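Local structure of amidohydrolase (Staphylococcus aureus, 3NUR) at residues F147-I161 and I178-H192. The protein is a putative metal-dependent amidohydrolase of the TIM-barrel type, probably hydrolysing carbon-nitrogen bonds other than peptide bonds in a substrate not yet identified. Numbering follows the deposited sequence.
Sequences FERCINDLGFKGALI and IFKTAENLDVPIYLH. With CA (calcium ion), chain B.
The ring of Phe-147 lies against helix 178-185, with Leu-185 CD1 over one face, 4.1 Å above the plane and offset toward the rim. The carbonyl oxygens of Ile-178 and Pro-188 stand at its edge, while Ala-182, Val-187 and Ile-189 approach obliquely, Ala-182 CB coming within 3.6 Å of Phe-147 CE2. With chi1 at -157° the ring swings away from its own backbone N and enters helix 178-185 as a knob among Ile-178, Thr-181, Ala-182 and Leu-185; the small alanine lets the large ring in close. Leu-185 is the reciprocal knob, its flexible branched end seated among Phe-147, Glu-148, Ile-151 and Asn-152. The two helix segments run nearly parallel, 19° apart.

On the barrel side of these helices, strands 159-161 and 189-192 pair in parallel. Ala-159 N donates to Pro-188 O, Tyr-190 N to Ala-159 O (2.8 Å), Ile-161 N to Tyr-190 O, and His-192 N to Ile-161 O. Beta-branched Ile-161 and Ile-189, suited to strands, pack CD1 on CG2 (3.8 Å) on the helix side; opposite, Leu-160 lies alongside Tyr-190, its CD1 making an off-centre CH-pi contact.

The imidazole of His-192 offers NE2 to the calcium ion at 2.3 Å; Glu-28, His-30, Asp-316 and two waters complete its coordination. Helices packed outside paired strands, with a metal ligand at a strand's C-terminal end, are characteristic of amidohydrolase TIM barrels.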
ATOM      1  N   PHE A 147       9.146   0.225 -13.490  1.00 10.76           N
ATOM      2  CA  PHE A 147       9.540   0.436 -12.095  1.00 10.43           C
ATOM      3  C   PHE A 147      10.895   1.162 -12.062  1.00 15.56           C
ATOM      4  O   PHE A 147      11.044   2.167 -11.363  1.00 14.04           O
ATOM      5  CB  PHE A 147       9.659  -0.924 -11.365  1.00 11.06           C
ATOM      6  CG  PHE A 147       9.525  -0.939  -9.854  1.00 10.67           C
ATOM      7  CD1 PHE A 147       9.535   0.246  -9.120  1.00 13.18           C
ATOM      8  CD2 PHE A 147       9.369  -2.140  -9.167  1.00 11.63           C
ATOM      9  CE1 PHE A 147       9.410   0.229  -7.719  1.00 13.40           C
ATOM     10  CE2 PHE A 147       9.229  -2.159  -7.775  1.00 13.84           C
ATOM     11  CZ  PHE A 147       9.258  -0.973  -7.054  1.00 12.14           C
ATOM     12  N   GLU A 148      11.872   0.640 -12.822  1.00 14.37           N
ATOM     13  CA  GLU A 148      13.220   1.200 -12.925  1.00 14.78           C
ATOM     14  C   GLU A 148      13.143   2.630 -13.463  1.00 16.24           C
ATOM     15  O   GLU A 148      13.841   3.508 -12.933  1.00 15.09           O
ATOM     16  CB  GLU A 148      14.116   0.303 -13.814  1.00 16.71           C
ATOM     17  CG  GLU A 148      15.580   0.745 -13.881  1.00 31.41           C
ATOM     18  CD  GLU A 148      15.950   1.769 -14.946  1.00 59.94           C
ATOM     19  OE1 GLU A 148      15.378   1.719 -16.060  1.00 61.38           O
ATOM     20  OE2 GLU A 148      16.834   2.612 -14.669  1.00 56.06           O
ATOM     21  N   ARG A 149      12.288   2.866 -14.494  1.00 12.54           N
ATOM     22  CA  ARG A 149      12.110   4.194 -15.096  1.00 12.37           C
ATOM     23  C   ARG A 149      11.567   5.178 -14.058  1.00 16.16           C
ATOM     24  O   ARG A 149      12.086   6.278 -13.941  1.00 14.25           O
ATOM     25  CB  ARG A 149      11.189   4.139 -16.327  1.00 13.19           C
ATOM     26  CG  ARG A 149      11.099   5.462 -17.069  1.00 15.10           C
ATOM     27  CD  ARG A 149      10.150   5.392 -18.236  1.00 17.98           C
ATOM     28  NE  ARG A 149       8.746   5.488 -17.836  1.00 17.21           N
ATOM     29  CZ  ARG A 149       8.057   6.621 -17.775  1.00 25.93           C
ATOM     30  NH1 ARG A 149       6.777   6.604 -17.449  1.00 16.42           N
ATOM     31  NH2 ARG A 149       8.649   7.784 -18.027  1.00 19.99           N
ATOM     32  N   CYS A 150      10.556   4.764 -13.276  1.00 12.50           N
ATOM     33  CA  CYS A 150       9.961   5.605 -12.241  1.00 11.02           C
ATOM     34  C   CYS A 150      10.982   6.021 -11.204  1.00 12.35           C
ATOM     35  O   CYS A 150      11.024   7.186 -10.823  1.00 12.39           O
ATOM     36  CB  CYS A 150       8.778   4.891 -11.594  1.00 10.69           C
ATOM     37  SG  CYS A 150       7.300   4.853 -12.633  1.00 14.23           S
ATOM     38  N   ILE A 151      11.803   5.072 -10.746  1.00  9.07           N
ATOM     39  CA  ILE A 151      12.784   5.360  -9.718  1.00 10.22           C
ATOM     40  C   ILE A 151      13.912   6.206 -10.265  1.00 17.51           C
ATOM     41  O   ILE A 151      14.170   7.278  -9.732  1.00 16.29           O
ATOM     42  CB  ILE A 151      13.263   4.070  -8.974  1.00 12.59           C
ATOM     43  CG1 ILE A 151      12.083   3.225  -8.397  1.00 12.74           C
ATOM     44  CG2 ILE A 151      14.335   4.370  -7.898  1.00 14.85           C
ATOM     45  CD1 ILE A 151      10.927   3.911  -7.671  1.00 16.34           C
ATOM     46  N   ASN A 152      14.558   5.745 -11.342  1.00 16.72           N
ATOM     47  CA  ASN A 152      15.724   6.432 -11.906  1.00 17.14           C
ATOM     48  C   ASN A 152      15.473   7.684 -12.750  1.00 22.00           C
ATOM     49  O   ASN A 152      16.293   8.597 -12.714  1.00 22.71           O
ATOM     50  CB  ASN A 152      16.683   5.427 -12.565  1.00 19.47           C
ATOM     51  CG  ASN A 152      17.298   4.460 -11.572  1.00 32.28           C
ATOM     52  OD1 ASN A 152      17.391   4.732 -10.367  1.00 28.30           O
ATOM     53  ND2 ASN A 152      17.706   3.299 -12.047  1.00 21.18           N
ATOM     54  N   ASP A 153      14.370   7.743 -13.507  1.00 18.16           N
ATOM     55  CA  ASP A 153      14.062   8.917 -14.326  1.00 17.27           C
ATOM     56  C   ASP A 153      13.096   9.862 -13.664  1.00 19.08           C
ATOM     57  O   ASP A 153      13.224  11.059 -13.860  1.00 19.74           O
ATOM     58  CB  ASP A 153      13.481   8.528 -15.704  1.00 19.22           C
ATOM     59  CG  ASP A 153      14.380   7.720 -16.613  1.00 28.83           C
ATOM     60  OD1 ASP A 153      15.514   7.392 -16.192  1.00 25.94           O
ATOM     61  OD2 ASP A 153      13.957   7.431 -17.763  1.00 37.17           O
ATOM     62  N   LEU A 154      12.083   9.344 -12.934  1.00 12.86           N
ATOM     63  CA  LEU A 154      11.052  10.192 -12.362  1.00 11.09           C
ATOM     64  C   LEU A 154      11.268  10.586 -10.901  1.00 15.65           C
ATOM     65  O   LEU A 154      10.541  11.438 -10.408  1.00 17.18           O
ATOM     66  CB  LEU A 154       9.633   9.603 -12.583  1.00 10.33           C
ATOM     67  CG  LEU A 154       9.253   9.171 -14.017  1.00 13.60           C
ATOM     68  CD1 LEU A 154       7.804   8.692 -14.068  1.00 13.06           C
ATOM     69  CD2 LEU A 154       9.464  10.336 -15.046  1.00 16.50           C
ATOM     70  N   GLY A 155      12.243   9.970 -10.238  1.00 11.19           N
ATOM     71  CA  GLY A 155      12.541  10.275  -8.841  1.00 11.02           C
ATOM     72  C   GLY A 155      11.501   9.746  -7.866  1.00 13.88           C
ATOM     73  O   GLY A 155      11.362  10.267  -6.746  1.00 13.63           O
ATOM     74  N   PHE A 156      10.776   8.684  -8.273  1.00 11.12           N
ATOM     75  CA  PHE A 156       9.788   8.037  -7.401  1.00  9.13           C
ATOM     76  C   PHE A 156      10.527   7.220  -6.328  1.00 11.35           C
ATOM     77  O   PHE A 156      11.723   6.943  -6.459  1.00 10.15           O
ATOM     78  CB  PHE A 156       8.795   7.179  -8.221  1.00  9.08           C
ATOM     79  CG  PHE A 156       7.747   7.936  -9.021  1.00  9.39           C
ATOM     80  CD1 PHE A 156       7.807   9.326  -9.153  1.00 11.33           C
ATOM     81  CD2 PHE A 156       6.748   7.253  -9.708  1.00 10.26           C
ATOM     82  CE1 PHE A 156       6.866  10.013  -9.922  1.00 11.81           C
ATOM     83  CE2 PHE A 156       5.805   7.942 -10.476  1.00 12.80           C
ATOM     84  CZ  PHE A 156       5.873   9.317 -10.583  1.00 10.80           C
ATOM     85  N   LYS A 157       9.812   6.835  -5.263  1.00  9.74           N
ATOM     86  CA  LYS A 157      10.407   6.191  -4.098  1.00  9.66           C
ATOM     87  C   LYS A 157       9.820   4.833  -3.701  1.00 13.07           C
ATOM     88  O   LYS A 157      10.067   4.356  -2.587  1.00 12.08           O
ATOM     89  CB  LYS A 157      10.388   7.172  -2.908  1.00 12.25           C
ATOM     90  CG  LYS A 157      11.186   8.475  -3.133  1.00 19.49           C
ATOM     91  CD  LYS A 157      12.685   8.274  -3.110  1.00 26.50           C
ATOM     92  CE  LYS A 157      13.450   9.579  -3.141  1.00 29.53           C
ATOM     93  NZ  LYS A 157      14.617   9.538  -2.214  1.00 40.43           N
ATOM     94  N   GLY A 158       9.106   4.213  -4.634  1.00  9.41           N
ATOM     95  CA  GLY A 158       8.536   2.881  -4.482  1.00  9.50           C
ATOM     96  C   GLY A 158       7.425   2.652  -5.474  1.00 11.34           C
ATOM     97  O   GLY A 158       7.302   3.382  -6.461  1.00 11.63           O
ATOM     98  N   ALA A 159       6.597   1.651  -5.216  1.00  8.07           N
ATOM     99  CA  ALA A 159       5.456   1.365  -6.070  1.00  6.93           C
ATOM    100  C   ALA A 159       4.304   0.984  -5.166  1.00 12.56           C
ATOM    101  O   ALA A 159       4.529   0.453  -4.078  1.00 11.45           O
ATOM    102  CB  ALA A 159       5.768   0.186  -6.990  1.00  7.02           C
ATOM    103  N   LEU A 160       3.077   1.261  -5.611  1.00  8.48           N
ATOM    104  CA  LEU A 160       1.902   0.774  -4.893  1.00  9.12           C
ATOM    105  C   LEU A 160       1.186  -0.112  -5.904  1.00 12.63           C
ATOM    106  O   LEU A 160       0.934   0.335  -7.029  1.00 12.60           O
ATOM    107  CB  LEU A 160       0.988   1.896  -4.378  1.00  8.65           C
ATOM    108  CG  LEU A 160      -0.311   1.426  -3.647  1.00 11.00           C
ATOM    109  CD1 LEU A 160      -0.660   2.360  -2.489  1.00 11.82           C
ATOM    110  CD2 LEU A 160      -1.495   1.324  -4.629  1.00 12.51           C
ATOM    111  N   ILE A 161       0.857  -1.355  -5.504  1.00  8.86           N
ATOM    112  CA  ILE A 161       0.194  -2.357  -6.356  1.00  8.98           C
ATOM    113  C   ILE A 161      -1.159  -2.680  -5.757  1.00 13.74           C
ATOM    114  O   ILE A 161      -1.243  -3.044  -4.579  1.00 11.98           O
ATOM    115  CB  ILE A 161       1.034  -3.672  -6.491  1.00 11.91           C
ATOM    116  CG1 ILE A 161       2.392  -3.399  -7.196  1.00 12.20           C
ATOM    117  CG2 ILE A 161       0.198  -4.790  -7.230  1.00 11.79           C
ATOM    118  CD1 ILE A 161       3.353  -4.585  -7.234  1.00 15.04           C
ATOM    119  N   ILE A 178       9.566  -8.422 -10.372  1.00 10.46           N
ATOM    120  CA  ILE A 178       9.061  -7.178  -9.775  1.00  9.93           C
ATOM    121  C   ILE A 178       9.721  -6.961  -8.402  1.00 12.36           C
ATOM    122  O   ILE A 178      10.190  -5.856  -8.119  1.00 11.00           O
ATOM    123  CB  ILE A 178       7.502  -7.163  -9.730  1.00 12.79           C
ATOM    124  CG1 ILE A 178       6.914  -7.192 -11.176  1.00 12.58           C
ATOM    125  CG2 ILE A 178       6.981  -5.941  -8.929  1.00 13.70           C
ATOM    126  CD1 ILE A 178       5.361  -7.509 -11.283  1.00 19.72           C
ATOM    127  N   PHE A 179       9.772  -8.028  -7.575  1.00 10.14           N
ATOM    128  CA  PHE A 179      10.364  -7.994  -6.233  1.00 10.45           C
ATOM    129  C   PHE A 179      11.877  -7.834  -6.307  1.00 13.32           C
ATOM    130  O   PHE A 179      12.434  -7.091  -5.512  1.00 11.68           O
ATOM    131  CB  PHE A 179       9.944  -9.229  -5.417  1.00 11.24           C
ATOM    132  CG  PHE A 179       8.434  -9.319  -5.362  1.00 11.18           C
ATOM    133  CD1 PHE A 179       7.704  -8.531  -4.469  1.00 12.99           C
ATOM    134  CD2 PHE A 179       7.738 -10.138  -6.240  1.00 12.00           C
ATOM    135  CE1 PHE A 179       6.303  -8.573  -4.455  1.00 12.72           C
ATOM    136  CE2 PHE A 179       6.337 -10.175  -6.229  1.00 14.52           C
ATOM    137  CZ  PHE A 179       5.630  -9.385  -5.351  1.00 12.71           C
ATOM    138  N   LYS A 180      12.533  -8.529  -7.265  1.00 11.41           N
ATOM    139  CA  LYS A 180      13.974  -8.437  -7.504  1.00 12.01           C
ATOM    140  C   LYS A 180      14.323  -6.985  -7.844  1.00 15.03           C
ATOM    141  O   LYS A 180      15.290  -6.451  -7.314  1.00 14.04           O
ATOM    142  CB  LYS A 180      14.363  -9.353  -8.676  1.00 14.22           C
ATOM    143  CG  LYS A 180      15.867  -9.418  -8.937  1.00 24.13           C
ATOM    144  CD  LYS A 180      16.161 -10.441 -10.036  1.00 28.85           C
ATOM    145  CE  LYS A 180      17.596 -10.889 -10.013  1.00 45.73           C
ATOM    146  NZ  LYS A 180      17.816 -12.039 -10.931  1.00 60.40           N
ATOM    147  N   THR A 181      13.497  -6.343  -8.682  1.00 13.44           N
ATOM    148  CA  THR A 181      13.686  -4.959  -9.115  1.00 12.36           C
ATOM    149  C   THR A 181      13.581  -4.000  -7.938  1.00 14.52           C
ATOM    150  O   THR A 181      14.463  -3.166  -7.759  1.00 13.17           O
ATOM    151  CB  THR A 181      12.771  -4.641 -10.303  1.00 16.55           C
ATOM    152  OG1 THR A 181      13.113  -5.527 -11.369  1.00 17.06           O
ATOM    153  CG2 THR A 181      12.915  -3.223 -10.779  1.00 17.42           C
ATOM    154  N   ALA A 182      12.528  -4.155  -7.103  1.00 11.30           N
ATOM    155  CA  ALA A 182      12.349  -3.337  -5.905  1.00 11.05           C
ATOM    156  C   ALA A 182      13.571  -3.444  -4.972  1.00 13.34           C
ATOM    157  O   ALA A 182      14.067  -2.410  -4.530  1.00 12.47           O
ATOM    158  CB  ALA A 182      11.078  -3.746  -5.166  1.00 11.11           C
ATOM    159  N   GLU A 183      14.095  -4.662  -4.726  1.00 11.52           N
ATOM    160  CA  GLU A 183      15.266  -4.795  -3.848  1.00 10.91           C
ATOM    161  C   GLU A 183      16.499  -4.097  -4.452  1.00 15.76           C
ATOM    162  O   GLU A 183      17.182  -3.341  -3.757  1.00 14.25           O
ATOM    163  CB  GLU A 183      15.564  -6.261  -3.526  1.00 12.26           C
ATOM    164  CG  GLU A 183      16.516  -6.390  -2.339  1.00 14.85           C
ATOM    165  CD  GLU A 183      17.296  -7.682  -2.192  1.00 28.15           C
ATOM    166  OE1 GLU A 183      17.643  -8.301  -3.223  1.00 21.19           O
ATOM    167  OE2 GLU A 183      17.584  -8.060  -1.034  1.00 16.95           O
ATOM    168  N   ASN A 184      16.733  -4.312  -5.763  1.00 14.73           N
ATOM    169  CA  ASN A 184      17.837  -3.703  -6.517  1.00 15.08           C
ATOM    170  C   ASN A 184      17.775  -2.179  -6.445  1.00 18.99           C
ATOM    171  O   ASN A 184      18.814  -1.541  -6.283  1.00 19.63           O
ATOM    172  CB  ASN A 184      17.812  -4.159  -7.977  1.00 16.34           C
ATOM    173  CG  ASN A 184      18.468  -5.503  -8.231  1.00 45.17           C
ATOM    174  OD1 ASN A 184      19.086  -6.114  -7.347  1.00 38.50           O
ATOM    175  ND2 ASN A 184      18.358  -5.999  -9.463  1.00 37.37           N
ATOM    176  N   LEU A 185      16.560  -1.605  -6.534  1.00 14.34           N
ATOM    177  CA  LEU A 185      16.358  -0.157  -6.476  1.00 13.25           C
ATOM    178  C   LEU A 185      16.303   0.387  -5.037  1.00 16.82           C
ATOM    179  O   LEU A 185      16.310   1.610  -4.862  1.00 15.96           O
ATOM    180  CB  LEU A 185      15.095   0.236  -7.246  1.00 13.62           C
ATOM    181  CG  LEU A 185      15.069  -0.059  -8.753  1.00 17.54           C
ATOM    182  CD1 LEU A 185      13.640   0.024  -9.290  1.00 17.55           C
ATOM    183  CD2 LEU A 185      15.998   0.863  -9.521  1.00 19.35           C
ATOM    184  N   ASP A 186      16.271  -0.517  -4.014  1.00 13.43           N
ATOM    185  CA  ASP A 186      16.201  -0.166  -2.582  1.00 12.82           C
ATOM    186  C   ASP A 186      14.940   0.661  -2.252  1.00 13.23           C
ATOM    187  O   ASP A 186      14.989   1.676  -1.542  1.00 12.76           O
ATOM    188  CB  ASP A 186      17.492   0.532  -2.104  1.00 15.33           C
ATOM    189  CG  ASP A 186      17.730   0.461  -0.612  1.00 28.86           C
ATOM    190  OD1 ASP A 186      17.280  -0.530   0.022  1.00 29.29           O
ATOM    191  OD2 ASP A 186      18.407   1.363  -0.081  1.00 38.08           O
ATOM    192  N   VAL A 187      13.802   0.232  -2.821  1.00  9.19           N
ATOM    193  CA  VAL A 187      12.530   0.933  -2.608  1.00  8.69           C
ATOM    194  C   VAL A 187      11.453  -0.067  -2.152  1.00 12.38           C
ATOM    195  O   VAL A 187      11.517  -1.228  -2.561  1.00 10.71           O
ATOM    196  CB  VAL A 187      12.060   1.750  -3.839  1.00 10.76           C
ATOM    197  CG1 VAL A 187      13.002   2.924  -4.134  1.00 10.00           C
ATOM    198  CG2 VAL A 187      11.864   0.858  -5.076  1.00 10.16           C
ATOM    199  N   PRO A 188      10.432   0.373  -1.368  1.00 10.47           N
ATOM    200  CA  PRO A 188       9.390  -0.579  -0.946  1.00  8.94           C
ATOM    201  C   PRO A 188       8.250  -0.727  -1.971  1.00 10.77           C
ATOM    202  O   PRO A 188       8.093   0.075  -2.898  1.00 10.24           O
ATOM    203  CB  PRO A 188       8.865   0.057   0.345  1.00 10.08           C
ATOM    204  CG  PRO A 188       8.964   1.539   0.082  1.00 13.63           C
ATOM    205  CD  PRO A 188      10.208   1.713  -0.766  1.00 10.73           C
ATOM    206  N   ILE A 189       7.428  -1.763  -1.768  1.00  8.39           N
ATOM    207  CA  ILE A 189       6.212  -1.996  -2.552  1.00  7.94           C
ATOM    208  C   ILE A 189       5.047  -1.948  -1.549  1.00  9.74           C
ATOM    209  O   ILE A 189       5.040  -2.696  -0.579  1.00 10.50           O
ATOM    210  CB  ILE A 189       6.217  -3.357  -3.320  1.00 11.17           C
ATOM    211  CG1 ILE A 189       7.319  -3.427  -4.415  1.00 12.05           C
ATOM    212  CG2 ILE A 189       4.841  -3.648  -3.904  1.00 11.71           C
ATOM    213  CD1 ILE A 189       7.554  -4.825  -4.942  1.00 11.82           C
ATOM    214  N   TYR A 190       4.069  -1.089  -1.793  1.00  8.13           N
ATOM    215  CA  TYR A 190       2.856  -0.997  -0.974  1.00  7.07           C
ATOM    216  C   TYR A 190       1.846  -1.939  -1.649  1.00 10.75           C
ATOM    217  O   TYR A 190       1.551  -1.759  -2.833  1.00 11.67           O
ATOM    218  CB  TYR A 190       2.307   0.459  -0.974  1.00  6.36           C
ATOM    219  CG  TYR A 190       1.394   0.804   0.194  1.00  8.33           C
ATOM    220  CD1 TYR A 190       1.699   1.853   1.055  1.00 10.01           C
ATOM    221  CD2 TYR A 190       0.200   0.115   0.405  1.00  9.11           C
ATOM    222  CE1 TYR A 190       0.873   2.178   2.129  1.00 11.02           C
ATOM    223  CE2 TYR A 190      -0.653   0.448   1.465  1.00  8.04           C
ATOM    224  CZ  TYR A 190      -0.310   1.483   2.323  1.00 12.59           C
ATOM    225  OH  TYR A 190      -1.100   1.788   3.407  1.00 11.16           O
ATOM    226  N   LEU A 191       1.351  -2.967  -0.923  1.00  8.58           N
ATOM    227  CA  LEU A 191       0.369  -3.937  -1.463  1.00  8.14           C
ATOM    228  C   LEU A 191      -0.998  -3.515  -0.923  1.00 12.06           C
ATOM    229  O   LEU A 191      -1.230  -3.566   0.284  1.00 10.91           O
ATOM    230  CB  LEU A 191       0.723  -5.363  -1.019  1.00  9.37           C
ATOM    231  CG  LEU A 191      -0.035  -6.519  -1.693  1.00 14.21           C
ATOM    232  CD1 LEU A 191       0.306  -6.610  -3.202  1.00 15.78           C
ATOM    233  CD2 LEU A 191       0.317  -7.843  -1.009  1.00 16.96           C
ATOM    234  N   HIS A 192      -1.870  -3.044  -1.817  1.00  8.63           N
ATOM    235  CA  HIS A 192      -3.174  -2.443  -1.508  1.00  8.14           C
ATOM    236  C   HIS A 192      -4.338  -3.346  -1.960  1.00 10.66           C
ATOM    237  O   HIS A 192      -4.218  -4.022  -2.978  1.00  9.51           O
ATOM    238  CB  HIS A 192      -3.240  -1.089  -2.253  1.00  8.39           C
ATOM    239  CG  HIS A 192      -4.423  -0.209  -1.952  1.00 11.50           C
ATOM    240  ND1 HIS A 192      -5.674  -0.497  -2.440  1.00 13.04           N
ATOM    241  CD2 HIS A 192      -4.484   0.945  -1.253  1.00 12.73           C
ATOM    242  CE1 HIS A 192      -6.472   0.452  -1.973  1.00 12.92           C
ATOM    243  NE2 HIS A 192      -5.798   1.345  -1.266  1.00 12.85           N
TER
HETATM  244 CA    CA B 358      -6.495   3.285  -0.168  1.00  6.43          CA
HETATM  245  O   HOH W   1      -7.935   2.182   1.044  1.00 15.38           O
HETATM  246  O   HOH W   2      -8.171   3.184  -1.677  1.00 19.12           O